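Local coordinates for protein FMN-dependent nitronate monooxygenase (Shewanella oneidensis, PDB 5LSM) that probably oxidises propionate 3-nitronate with molecular oxygen to 3-oxopropanoate, using bound FMN, and so takes part in detoxification, at residues 84-89 with 292-297. Sequence-based numbering, arbitrary orientation.
Sequences AAWLEQ and EAVPDF
W86 of helix 80-89 lays its indole against loop residues A293, V294 and P295, a helix-to-loop packing in the part of this class I nitronate monooxygenase that lies apart from the FMN-binding TIM-barrel portion. Helix 80-89 follows the barrel strand 66-71, whereas 292-297 joins helix 282-287 to helix 301-313, so residues about 200 positions apart are brought together. The tight part is centred on the indole. V294 CG2 sits over one face of the six-membered ring, 3.8 Å from its centroid and 16° off the normal, which meets the criteria for a CH-pi contact. This methyl lies anti to the carbonyl carbon of V294, while W86 carries CG anti to its own backbone N (chi1 -179°), which sets the indole alongside V294. At the pyrrole end the side chains of P295 and W86 cross at about a right angle, with P295 CD 3.7 Å from W86 CD1 in an oblique approach. A293 belongs to the same close packing, its CB 4.1 Å from W86 CE3. F283 and M287 of helix 282-287, together with A303 of helix 301-313, also touch the indole, in keeping with its burial. With an alanine here instead of W86, V294 CG2 would probably lose the ring face it rests on and P295 CD its indole neighbour, opening a gap between helix and loop. The loose, solvent side belongs to Q89, an exposed residue that contributes little buried surface. No hydrogen bond links the two segments; K82 NZ, one turn before W86, instead bonds to E292 O. At this outer margin the Q89 chain, bent at chi2, brings NE2 to 3.6 Å from the methyl carbon A293 CB.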
loop_
_atom_site.group_PDB
_atom_site.type_symbol
_atom_site.label_atom_id
_atom_site.label_comp_id
_atom_site.label_asym_id
_atom_site.label_seq_id
_atom_site.Cartn_x
_atom_site.Cartn_y
_atom_site.Cartn_z
ATOM N N ALA A 84 -7.200 -26.306 -19.738
ATOM C CA ALA A 84 -7.903 -27.534 -19.425
ATOM C C ALA A 84 -7.628 -27.973 -17.990
ATOM O O ALA A 84 -8.522 -28.467 -17.318
ATOM C CB ALA A 84 -7.491 -28.623 -20.405
ATOM N N ALA A 85 -6.398 -27.782 -17.511
ATOM C CA ALA A 85 -6.050 -28.122 -16.109
ATOM C C ALA A 85 -6.748 -27.232 -15.082
ATOM O O ALA A 85 -7.005 -27.660 -13.956
ATOM C CB ALA A 85 -4.547 -28.063 -15.898
ATOM N N TRP A 86 -6.950 -25.967 -15.441
ATOM C CA TRP A 86 -7.629 -25.013 -14.571
ATOM C C TRP A 86 -9.099 -25.378 -14.495
ATOM O O TRP A 86 -9.692 -25.383 -13.417
ATOM C CB TRP A 86 -7.463 -23.578 -15.118
ATOM C CG TRP A 86 -8.100 -22.535 -14.288
ATOM C CD1 TRP A 86 -9.021 -21.633 -14.691
ATOM C CD2 TRP A 86 -7.882 -22.297 -12.886
ATOM N NE1 TRP A 86 -9.417 -20.856 -13.630
ATOM C CE2 TRP A 86 -8.719 -21.236 -12.512
ATOM C CE3 TRP A 86 -7.058 -22.880 -11.917
ATOM C CZ2 TRP A 86 -8.755 -20.733 -11.211
ATOM C CZ3 TRP A 86 -7.096 -22.385 -10.624
ATOM C CH2 TRP A 86 -7.948 -21.327 -10.282
ATOM N N LEU A 87 -9.673 -25.698 -15.651
ATOM C CA LEU A 87 -11.063 -26.153 -15.740
ATOM C C LEU A 87 -11.289 -27.358 -14.830
ATOM O O LEU A 87 -12.259 -27.399 -14.070
ATOM C CB LEU A 87 -11.399 -26.515 -17.197
ATOM C CG LEU A 87 -12.683 -25.985 -17.843
ATOM C CD1 LEU A 87 -13.131 -24.650 -17.267
ATOM C CD2 LEU A 87 -12.481 -25.868 -19.347
ATOM N N GLU A 88 -10.344 -28.294 -14.861
ATOM C CA GLU A 88 -10.412 -29.511 -14.053
ATOM C C GLU A 88 -10.442 -29.171 -12.578
ATOM O O GLU A 88 -11.165 -29.792 -11.807
ATOM C CB GLU A 88 -9.192 -30.401 -14.347
ATOM C CG GLU A 88 -9.253 -31.787 -13.732
ATOM C CD GLU A 88 -7.929 -32.528 -13.825
ATOM O OE1 GLU A 88 -7.060 -32.122 -14.633
ATOM O OE2 GLU A 88 -7.765 -33.533 -13.098
ATOM N N GLN A 89 -9.625 -28.198 -12.189
ATOM C CA GLN A 89 -9.585 -27.724 -10.804
ATOM C C GLN A 89 -10.908 -27.138 -10.288
ATOM O O GLN A 89 -11.200 -27.207 -9.094
ATOM C CB GLN A 89 -8.519 -26.659 -10.672
ATOM C CG GLN A 89 -7.116 -27.158 -10.900
ATOM C CD GLN A 89 -6.171 -26.625 -9.855
ATOM O OE1 GLN A 89 -6.524 -26.515 -8.672
ATOM N NE2 GLN A 89 -4.981 -26.249 -10.284
ATOM N N GLU A 292 -1.124 -19.802 -9.095
ATOM C CA GLU A 292 -0.112 -19.935 -10.135
ATOM C C GLU A 292 -0.621 -20.751 -11.333
ATOM O O GLU A 292 -0.048 -20.685 -12.417
ATOM C CB GLU A 292 1.144 -20.582 -9.546
ATOM C CG GLU A 292 1.702 -19.863 -8.307
ATOM C CD GLU A 292 0.865 -20.047 -7.020
ATOM O OE1 GLU A 292 0.211 -21.107 -6.829
ATOM O OE2 GLU A 292 0.889 -19.127 -6.167
ATOM N N ALA A 293 -1.741 -21.454 -11.152
ATOM C CA ALA A 293 -2.304 -22.356 -12.180
ATOM C C ALA A 293 -3.289 -21.699 -13.174
ATOM O O ALA A 293 -3.661 -22.310 -14.163
ATOM C CB ALA A 293 -2.987 -23.532 -11.495
ATOM N N VAL A 294 -3.726 -20.477 -12.891
ATOM C CA VAL A 294 -4.649 -19.754 -13.756
ATOM C C VAL A 294 -4.008 -19.390 -15.097
ATOM O O VAL A 294 -2.877 -18.952 -15.145
ATOM C CB VAL A 294 -5.119 -18.463 -13.076
ATOM C CG1 VAL A 294 -6.180 -17.757 -13.909
ATOM C CG2 VAL A 294 -5.652 -18.785 -11.686
ATOM N N PRO A 295 -4.747 -19.565 -16.199
ATOM C CA PRO A 295 -4.167 -19.205 -17.482
ATOM C C PRO A 295 -3.870 -17.711 -17.641
ATOM O O PRO A 295 -4.480 -16.859 -16.978
ATOM C CB PRO A 295 -5.226 -19.655 -18.502
ATOM C CG PRO A 295 -6.458 -19.932 -17.718
ATOM C CD PRO A 295 -6.017 -20.300 -16.350
ATOM N N ASP A 296 -2.994 -17.408 -18.592
ATOM C CA ASP A 296 -2.611 -16.040 -18.867
ATOM C C ASP A 296 -3.809 -15.178 -19.265
ATOM O O ASP A 296 -4.788 -15.665 -19.812
ATOM C CB ASP A 296 -1.547 -15.996 -19.955
ATOM C CG ASP A 296 -0.225 -16.568 -19.497
ATOM O OD1 ASP A 296 0.002 -16.631 -18.269
ATOM O OD2 ASP A 296 0.586 -16.950 -20.371
ATOM N N PHE A 297 -3.733 -13.912 -18.870
ATOM C CA PHE A 297 -4.686 -12.875 -19.228
ATOM C C PHE A 297 -4.822 -12.715 -20.755
ATOM O O PHE A 297 -3.814 -12.607 -21.449
ATOM C CB PHE A 297 -4.193 -11.564 -18.597
ATOM C CG PHE A 297 -5.060 -10.395 -18.869
ATOM C CD1 PHE A 297 -6.208 -10.183 -18.119
ATOM C CD2 PHE A 297 -4.751 -9.514 -19.898
ATOM C CE1 PHE A 297 -7.046 -9.118 -18.393
ATOM C CE2 PHE A 297 -5.565 -8.423 -20.162
ATOM C CZ PHE A 297 -6.715 -8.225 -19.404
#